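Side-chain contacts in malonyl CoA-ACP transacylase (Xanthomonas oryzae pv. oryzae, PDB 3K89), which probably transfers the malonyl group from malonyl-CoA to holo acyl carrier protein, releasing CoA and supplying malonyl-ACP: residues 116-119 with 120-123; 139-142 with 143-146; 248-251 with 252-256. All coordinates share one frame; numbering follows the deposited sequence.

In the fold
Contacts 1 and 3 are partly buried and each brings a side chain beside the predicted active-site pair Ser94 and His203, whereas contact 2 is a surface contact where strand 132-138 leads into helix 142-152. The centres of contacts 1 and 3 are about 14 Å apart, those of contacts 1 and 2 about 30 Å. The two inner contacts meet directly: Arg119 of helix 109-126 hydrogen-bonds Gln252 of helix 242-254, and Leu253 packs on Arg119 and Met123. Contact 1 is the middle of a regular helix and contact 3 the weakly bonded end of one, both carrying polar groups turned into the protein. Contact 2 starts a helix with small apolar contacts and weak first-turn bonds.

Contact 1. Residues 116-119 with 120-123; sequences VRLR and GQFM
Residues 116-123 form two turns in the middle of helix 109-126, tied by four consecutive i to i+4 bonds, from Gly120 N to Val116 O through to Met123 N to Arg119 O. The straightest is the first, with an N-H...O angle of 170°. Side chains four apart then pair along the surface of the helix. Gln121 NE2 sits over one face of the Arg117 guanidinium, 3.6 Å from Arg117 NE, the amide turned steeply against it (67°). Both are donors, and what joins them is the carboxylate of Glu62, a salt-bridge partner of Arg117 and a hydrogen-bond acceptor for Gln121 NE2. Next along, the Phe122 ring leans back on the preceding turn, where Leu118 O sits 3.2 Å above its plane, toward the rim, and Leu118 CB touches CE2 at 4.0 Å. On the buried side Arg119 runs out extended as far as NE, with CG anti to the backbone N (chi1 -178°), which carries its guanidinium to Gln65, Gln252 and the predicted active-site Ser94. Met123, bent at its thioether, crosses the arginine chain: SD rests 3.7 Å from Arg119 CG and 3.8 Å above one face of the guanidinium, toward the rim.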
ATOM      1  N   VAL A 116       2.666 -10.330   6.348  1.00 10.76           N
ATOM      2  CA  VAL A 116       3.369  -9.364   5.499  1.00 10.76           C
ATOM      3  C   VAL A 116       4.879  -9.363   5.713  1.00 11.18           C
ATOM      4  O   VAL A 116       5.623  -8.991   4.804  1.00 11.52           O
ATOM      5  CB  VAL A 116       2.754  -7.945   5.541  1.00 10.32           C
ATOM      6  CG1 VAL A 116       1.266  -8.003   5.156  1.00 11.27           C
ATOM      7  CG2 VAL A 116       2.970  -7.289   6.922  1.00 10.08           C
ATOM      8  N   ARG A 117       5.341  -9.791   6.892  1.00 11.61           N
ATOM      9  CA  ARG A 117       6.774 -10.092   7.035  1.00 12.60           C
ATOM     10  C   ARG A 117       7.154 -11.198   6.031  1.00 12.61           C
ATOM     11  O   ARG A 117       8.157 -11.062   5.307  1.00 12.90           O
ATOM     12  CB  ARG A 117       7.125 -10.499   8.475  1.00 12.90           C
ATOM     13  CG  ARG A 117       8.595 -10.962   8.642  1.00 15.86           C
ATOM     14  CD  ARG A 117       9.438  -9.925   9.323  1.00 19.27           C
ATOM     15  NE  ARG A 117      10.877 -10.238   9.274  1.00 20.34           N
ATOM     16  CZ  ARG A 117      11.570 -10.838  10.245  1.00 19.52           C
ATOM     17  NH1 ARG A 117      10.982 -11.223  11.373  1.00 20.93           N
ATOM     18  NH2 ARG A 117      12.878 -11.055  10.076  1.00 20.52           N
ATOM     19  N   LEU A 118       6.342 -12.254   5.962  1.00 12.26           N
ATOM     20  CA  LEU A 118       6.558 -13.334   4.987  1.00 12.46           C
ATOM     21  C   LEU A 118       6.451 -12.808   3.563  1.00 12.56           C
ATOM     22  O   LEU A 118       7.297 -13.117   2.720  1.00 12.49           O
ATOM     23  CB  LEU A 118       5.588 -14.498   5.187  1.00 13.06           C
ATOM     24  CG  LEU A 118       5.739 -15.328   6.458  1.00 15.05           C
ATOM     25  CD1 LEU A 118       4.697 -16.434   6.450  1.00 15.81           C
ATOM     26  CD2 LEU A 118       7.155 -15.908   6.587  1.00 16.73           C
ATOM     27  N   ARG A 119       5.431 -11.983   3.298  1.00 11.51           N
ATOM     28  CA  ARG A 119       5.264 -11.402   1.960  1.00 11.00           C
ATOM     29  C   ARG A 119       6.532 -10.667   1.506  1.00 11.35           C
ATOM     30  O   ARG A 119       7.043 -10.915   0.401  1.00 11.93           O
ATOM     31  CB  ARG A 119       4.042 -10.452   1.938  1.00 10.54           C
ATOM     32  CG  ARG A 119       3.725  -9.812   0.571  1.00 10.42           C
ATOM     33  CD  ARG A 119       2.405  -9.045   0.693  1.00  9.84           C
ATOM     34  NE  ARG A 119       2.001  -8.330  -0.530  1.00  8.52           N
ATOM     35  CZ  ARG A 119       2.360  -7.083  -0.840  1.00  8.55           C
ATOM     36  NH1 ARG A 119       3.199  -6.413  -0.057  1.00  8.89           N
ATOM     37  NH2 ARG A 119       1.882  -6.501  -1.951  1.00  9.97           N
ATOM     38  N   GLY A 120       7.069  -9.807   2.364  1.00 10.86           N
ATOM     39  CA  GLY A 120       8.311  -9.099   2.083  1.00 11.61           C
ATOM     40  C   GLY A 120       9.479 -10.044   1.869  1.00 12.53           C
ATOM     41  O   GLY A 120      10.255  -9.843   0.952  1.00 13.22           O
ATOM     42  N   GLN A 121       9.579 -11.081   2.698  1.00 13.38           N
ATOM     43  CA  GLN A 121      10.662 -12.071   2.534  1.00 13.91           C
ATOM     44  C   GLN A 121      10.605 -12.776   1.183  1.00 14.14           C
ATOM     45  O   GLN A 121      11.629 -12.928   0.495  1.00 14.06           O
ATOM     46  CB  GLN A 121      10.643 -13.092   3.683  1.00 13.95           C
ATOM     47  CG  GLN A 121      11.143 -12.504   4.994  1.00 16.02           C
ATOM     48  CD  GLN A 121      11.020 -13.468   6.188  1.00 18.58           C
ATOM     49  OE1 GLN A 121      10.374 -14.514   6.105  1.00 22.02           O
ATOM     50  NE2 GLN A 121      11.643 -13.099   7.306  1.00 20.32           N
ATOM     51  N   PHE A 122       9.412 -13.207   0.791  1.00 13.17           N
ATOM     52  CA  PHE A 122       9.257 -13.929  -0.465  1.00 13.80           C
ATOM     53  C   PHE A 122       9.603 -13.006  -1.620  1.00 13.82           C
ATOM     54  O   PHE A 122      10.257 -13.437  -2.577  1.00 14.04           O
ATOM     55  CB  PHE A 122       7.836 -14.466  -0.664  1.00 13.70           C
ATOM     56  CG  PHE A 122       7.369 -15.433   0.407  1.00 15.28           C
ATOM     57  CD1 PHE A 122       8.269 -16.276   1.055  1.00 18.22           C
ATOM     58  CD2 PHE A 122       6.014 -15.527   0.723  1.00 17.82           C
ATOM     59  CE1 PHE A 122       7.817 -17.171   2.041  1.00 19.89           C
ATOM     60  CE2 PHE A 122       5.556 -16.420   1.693  1.00 17.75           C
ATOM     61  CZ  PHE A 122       6.455 -17.243   2.346  1.00 18.33           C
ATOM     62  N   MET A 123       9.139 -11.755  -1.539  1.00 13.75           N
ATOM     63  CA  MET A 123       9.399 -10.762  -2.588  1.00 14.16           C
ATOM     64  C   MET A 123      10.889 -10.486  -2.731  1.00 15.50           C
ATOM     65  O   MET A 123      11.411 -10.425  -3.851  1.00 15.13           O
ATOM     66  CB  MET A 123       8.654  -9.461  -2.291  1.00 14.12           C
ATOM     67  CG  MET A 123       7.142  -9.600  -2.423  1.00 13.33           C
ATOM     68  SD  MET A 123       6.246  -8.220  -1.671  1.00 14.16           S
ATOM     69  CE  MET A 123       6.332  -7.002  -2.978  1.00 17.55           C
TER

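Contact 2. Residues 139-142 with 143-146; sequences GAED and AVVL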
ATOM      1  N   GLY A 139       3.926  12.695 -15.392  1.00 26.84           N
ATOM      2  CA  GLY A 139       3.425  13.623 -16.408  1.00 28.25           C
ATOM      3  C   GLY A 139       3.359  13.097 -17.828  1.00 29.24           C
ATOM      4  O   GLY A 139       3.163  13.877 -18.766  1.00 30.04           O
ATOM      5  N   ALA A 140       3.517  11.788 -18.001  1.00 29.56           N
ATOM      6  CA  ALA A 140       3.398  11.163 -19.314  1.00 29.96           C
ATOM      7  C   ALA A 140       2.007  10.576 -19.495  1.00 30.41           C
ATOM      8  O   ALA A 140       1.248  10.445 -18.531  1.00 30.93           O
ATOM      9  CB  ALA A 140       4.453  10.080 -19.492  1.00 29.88           C
ATOM     10  N   GLU A 141       1.676  10.228 -20.733  1.00 30.93           N
ATOM     11  CA  GLU A 141       0.440   9.520 -21.020  1.00 31.65           C
ATOM     12  C   GLU A 141       0.678   8.041 -20.796  1.00 31.42           C
ATOM     13  O   GLU A 141       1.757   7.535 -21.116  1.00 31.28           O
ATOM     14  CB  GLU A 141       0.000   9.768 -22.463  1.00 32.31           C
ATOM     15  CG  GLU A 141      -0.171  11.241 -22.793  1.00 34.12           C
ATOM     16  CD  GLU A 141      -0.414  11.475 -24.261  1.00 37.26           C
ATOM     17  OE1 GLU A 141      -1.556  11.264 -24.711  1.00 37.65           O
ATOM     18  OE2 GLU A 141       0.542  11.872 -24.961  1.00 39.80           O
ATOM     19  N   ASP A 142      -0.320   7.351 -20.241  1.00 31.24           N
ATOM     20  CA  ASP A 142      -0.230   5.908 -19.996  1.00 31.06           C
ATOM     21  C   ASP A 142       0.202   5.141 -21.236  1.00 30.54           C
ATOM     22  O   ASP A 142       1.035   4.243 -21.158  1.00 29.85           O
ATOM     23  CB  ASP A 142      -1.570   5.341 -19.516  1.00 31.58           C
ATOM     24  CG  ASP A 142      -1.856   5.626 -18.045  1.00 32.81           C
ATOM     25  OD1 ASP A 142      -1.129   6.412 -17.400  1.00 34.89           O
ATOM     26  OD2 ASP A 142      -2.829   5.044 -17.531  1.00 33.47           O
ATOM     27  N   ALA A 143      -0.392   5.496 -22.375  1.00 30.03           N
ATOM     28  CA  ALA A 143      -0.134   4.834 -23.649  1.00 29.08           C
ATOM     29  C   ALA A 143       1.332   4.892 -24.063  1.00 28.32           C
ATOM     30  O   ALA A 143       1.873   3.910 -24.561  1.00 28.70           O
ATOM     31  CB  ALA A 143      -1.023   5.437 -24.750  1.00 29.25           C
ATOM     32  N   VAL A 144       1.966   6.045 -23.852  1.00 27.77           N
ATOM     33  CA  VAL A 144       3.383   6.226 -24.171  1.00 27.24           C
ATOM     34  C   VAL A 144       4.217   5.255 -23.330  1.00 26.28           C
ATOM     35  O   VAL A 144       5.059   4.521 -23.858  1.00 26.51           O
ATOM     36  CB  VAL A 144       3.836   7.683 -23.910  1.00 27.60           C
ATOM     37  CG1 VAL A 144       5.339   7.832 -24.122  1.00 28.58           C
ATOM     38  CG2 VAL A 144       3.060   8.658 -24.803  1.00 28.71           C
ATOM     39  N   VAL A 145       3.942   5.232 -22.029  1.00 25.00           N
ATOM     40  CA  VAL A 145       4.687   4.381 -21.093  1.00 23.75           C
ATOM     41  C   VAL A 145       4.475   2.895 -21.396  1.00 23.33           C
ATOM     42  O   VAL A 145       5.416   2.091 -21.340  1.00 22.28           O
ATOM     43  CB  VAL A 145       4.315   4.696 -19.622  1.00 23.53           C
ATOM     44  CG1 VAL A 145       5.178   3.876 -18.658  1.00 22.86           C
ATOM     45  CG2 VAL A 145       4.486   6.176 -19.332  1.00 23.43           C
ATOM     46  N   LEU A 146       3.239   2.523 -21.713  1.00 22.93           N
ATOM     47  CA  LEU A 146       2.918   1.122 -21.973  1.00 24.02           C
ATOM     48  C   LEU A 146       3.572   0.610 -23.254  1.00 24.62           C
ATOM     49  O   LEU A 146       4.027  -0.534 -23.314  1.00 23.99           O
ATOM     50  CB  LEU A 146       1.405   0.919 -22.032  1.00 24.34           C
ATOM     51  CG  LEU A 146       0.646   0.641 -20.724  1.00 26.08           C
ATOM     52  CD1 LEU A 146       1.216   1.340 -19.505  1.00 29.01           C
ATOM     53  CD2 LEU A 146      -0.813   1.023 -20.901  1.00 26.89           C
TER
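A helix start is what this contact builds: Glu141 occupies the N-cap position of helix 142-152, and the chain arrives there from strand 132-138 through Gly139 and Ala140. The cap residue meets the first turn mainly through its carbonyl. Glu141 O receives two weak bonds, from Val144 N at 3.1 Å and from Val145 N at 3.3 Å; the first is sharply bent, with an N-H...O angle of 122°, while the second is nearly straight but long. Regular helical bonding is established one residue later, where Leu146 N reaches Asp142 O at 2.9 Å.

The side chains close round these same carbonyls. Val145 has CG1 anti to its backbone N (chi1 -176°) and CG2 beside it, and this turns CG2 back toward the incoming chain. That methyl touches Glu141 O and also meets the methyl of Ala140, with Val145 CG2 3.9 Å from Ala140 CB. Val144 uses its own CG2 in the same manner against the cap residue: it lies 4.0 Å from Glu141 CB, the two side chains crossing at a slant, and the carboxylate atom OE2 comes about as near to it. Leu146 wraps its branch round the acceptor of its own backbone bond, CD1 lying 3.3 Å from Asp142 O.

Around this turn several of these residues rest on strands of the mixed sheet. Val145 packs on Ile171 of strand 168-172, Asp142 touches Ile169 of the same strand, and Leu146 rests on Pro160 and Phe163 of strand 158-165. Toward the loop that follows helix 175-187, Ala140 meets Val190 and Val144 meets Arg188, so the helix start touches both the sheet and that loop.

Contact 3. Residues 248-251 with 252-256; sequences ALVE and QLYLP
Tyr254 folds its ring back along the end of helix 242-254 toward Glu251, the two side chains crossing with carboxylate and ring planes 70° apart. Its CG stands between the backbone N and the carbonyl carbon (chi1 61°), and this swings the ring over the last turn, where Glu251 O lies 3.9 Å above the centre of one face. The hydroxyl end crosses the glutamate stem, OH 3.7 Å from Glu251 CG, while the carboxylate itself bonds Gln247 through OE2. Leu255 approaches Glu251 as well, its CD1 4.1 Å from Glu251 CB.

Gln252 goes another way. Bent at chi2 (-142°), it leads its amide away from this turn toward the predicted active-site residues, where OE1 accepts from Arg119 NH2 and NE2 donates to the backbone carbonyl of Ser94. A water ties that amide back to the helix by donating to both Leu249 O and Gln252 OE1, each at 2.7 Å.

Backbone bonding shows the helix ending. Gln252 N still bonds Ala248 O, but Leu253 N turns to Val250 O at 3.1 Å, and Glu251 O receives only weak bonds from Tyr254 N and Leu255 N. With a water and an arginine both donating to OE1, and the backbone carbonyl of Gln252 accepting from His203 ND1, this weakly bonded last turn probably helps position the arginine and histidine beside Ser94.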
ATOM      1  N   ALA A 248      -7.296 -12.830  -4.982  1.00 11.21           N
ATOM      2  CA  ALA A 248      -7.015 -11.464  -5.394  1.00 11.17           C
ATOM      3  C   ALA A 248      -5.726 -10.940  -4.785  1.00 10.68           C
ATOM      4  O   ALA A 248      -5.067 -10.099  -5.406  1.00 10.85           O
ATOM      5  CB  ALA A 248      -8.183 -10.528  -5.049  1.00 10.78           C
ATOM      6  N   LEU A 249      -5.359 -11.426  -3.588  1.00 10.50           N
ATOM      7  CA  LEU A 249      -4.070 -11.088  -2.981  1.00 10.04           C
ATOM      8  C   LEU A 249      -2.891 -11.793  -3.657  1.00  9.87           C
ATOM      9  O   LEU A 249      -1.804 -11.214  -3.790  1.00 10.16           O
ATOM     10  CB  LEU A 249      -4.048 -11.412  -1.480  1.00  9.63           C
ATOM     11  CG  LEU A 249      -4.981 -10.545  -0.636  1.00 10.16           C
ATOM     12  CD1 LEU A 249      -5.144 -11.180   0.736  1.00 10.72           C
ATOM     13  CD2 LEU A 249      -4.448  -9.089  -0.487  1.00 10.36           C
ATOM     14  N   VAL A 250      -3.107 -13.033  -4.085  1.00 10.06           N
ATOM     15  CA  VAL A 250      -2.070 -13.744  -4.843  1.00 10.69           C
ATOM     16  C   VAL A 250      -1.813 -12.994  -6.165  1.00 10.60           C
ATOM     17  O   VAL A 250      -0.667 -12.647  -6.494  1.00  9.75           O
ATOM     18  CB  VAL A 250      -2.470 -15.210  -5.100  1.00 10.78           C
ATOM     19  CG1 VAL A 250      -1.513 -15.857  -6.142  1.00 11.84           C
ATOM     20  CG2 VAL A 250      -2.428 -15.993  -3.791  1.00 11.38           C
ATOM     21  N   GLU A 251      -2.884 -12.742  -6.917  1.00 10.47           N
ATOM     22  CA  GLU A 251      -2.792 -12.012  -8.175  1.00 11.25           C
ATOM     23  C   GLU A 251      -2.235 -10.614  -7.986  1.00 11.13           C
ATOM     24  O   GLU A 251      -1.480 -10.140  -8.841  1.00 10.82           O
ATOM     25  CB  GLU A 251      -4.153 -11.935  -8.846  1.00 12.09           C
ATOM     26  CG  GLU A 251      -4.662 -13.284  -9.287  1.00 13.64           C
ATOM     27  CD  GLU A 251      -6.110 -13.203  -9.766  1.00 18.50           C
ATOM     28  OE1 GLU A 251      -6.718 -12.109  -9.727  1.00 24.45           O
ATOM     29  OE2 GLU A 251      -6.647 -14.246 -10.157  1.00 22.59           O
ATOM     30  N   GLN A 252      -2.601  -9.951  -6.880  1.00 10.26           N
ATOM     31  CA  GLN A 252      -2.075  -8.620  -6.577  1.00  9.86           C
ATOM     32  C   GLN A 252      -0.556  -8.561  -6.715  1.00 10.50           C
ATOM     33  O   GLN A 252      -0.017  -7.560  -7.191  1.00 11.29           O
ATOM     34  CB  GLN A 252      -2.458  -8.197  -5.145  1.00  9.06           C
ATOM     35  CG  GLN A 252      -2.247  -6.711  -4.884  1.00  9.10           C
ATOM     36  CD  GLN A 252      -1.733  -6.417  -3.494  1.00  9.64           C
ATOM     37  OE1 GLN A 252      -0.730  -6.992  -3.063  1.00 11.07           O
ATOM     38  NE2 GLN A 252      -2.396  -5.495  -2.781  1.00  8.19           N
ATOM     39  N   LEU A 253       0.141  -9.616  -6.280  1.00 10.25           N
ATOM     40  CA  LEU A 253       1.593  -9.514  -6.123  1.00 10.86           C
ATOM     41  C   LEU A 253       2.343  -9.361  -7.438  1.00 11.58           C
ATOM     42  O   LEU A 253       3.408  -8.718  -7.482  1.00 11.54           O
ATOM     43  CB  LEU A 253       2.115 -10.734  -5.359  1.00 11.21           C
ATOM     44  CG  LEU A 253       3.446 -10.500  -4.644  1.00 10.99           C
ATOM     45  CD1 LEU A 253       3.264  -9.616  -3.425  1.00 12.30           C
ATOM     46  CD2 LEU A 253       4.103 -11.801  -4.248  1.00 12.13           C
ATOM     47  N   TYR A 254       1.800  -9.944  -8.502  1.00 11.63           N
ATOM     48  CA  TYR A 254       2.507  -9.968  -9.800  1.00 11.64           C
ATOM     49  C   TYR A 254       1.802  -9.168 -10.884  1.00 11.71           C
ATOM     50  O   TYR A 254       2.283  -9.098 -12.019  1.00 12.08           O
ATOM     51  CB  TYR A 254       2.778 -11.404 -10.274  1.00 11.74           C
ATOM     52  CG  TYR A 254       1.559 -12.277 -10.496  1.00 11.64           C
ATOM     53  CD1 TYR A 254       1.093 -13.100  -9.482  1.00 12.73           C
ATOM     54  CD2 TYR A 254       0.898 -12.303 -11.729  1.00 13.35           C
ATOM     55  CE1 TYR A 254      -0.011 -13.933  -9.672  1.00 12.35           C
ATOM     56  CE2 TYR A 254      -0.215 -13.129 -11.936  1.00 15.73           C
ATOM     57  CZ  TYR A 254      -0.660 -13.942 -10.901  1.00 15.62           C
ATOM     58  OH  TYR A 254      -1.757 -14.768 -11.074  1.00 18.01           O
ATOM     59  N   LEU A 255       0.674  -8.559 -10.531  1.00 11.44           N
ATOM     60  CA  LEU A 255      -0.076  -7.704 -11.454  1.00 11.77           C
ATOM     61  C   LEU A 255      -0.092  -6.250 -10.970  1.00 11.77           C
ATOM     62  O   LEU A 255       0.147  -5.980  -9.800  1.00 10.93           O
ATOM     63  CB  LEU A 255      -1.492  -8.259 -11.643  1.00 11.66           C
ATOM     64  CG  LEU A 255      -1.563  -9.602 -12.378  1.00 12.32           C
ATOM     65  CD1 LEU A 255      -2.966 -10.158 -12.369  1.00 13.99           C
ATOM     66  CD2 LEU A 255      -1.030  -9.481 -13.819  1.00 12.12           C
ATOM     67  N   PRO A 256      -0.344  -5.291 -11.885  1.00 11.68           N
ATOM     68  CA  PRO A 256      -0.276  -3.886 -11.503  1.00 11.83           C
ATOM     69  C   PRO A 256      -1.296  -3.469 -10.462  1.00 11.20           C
ATOM     70  O   PRO A 256      -2.437  -3.933 -10.478  1.00 10.56           O
ATOM     71  CB  PRO A 256      -0.507  -3.118 -12.820  1.00 11.99           C
ATOM     72  CG  PRO A 256      -0.736  -4.096 -13.862  1.00 13.06           C
ATOM     73  CD  PRO A 256      -0.513  -5.490 -13.340  1.00 12.02           C
TER
HETATM   74  O   HOH W   1      -0.152  -9.544  -2.374  1.00  9.71           O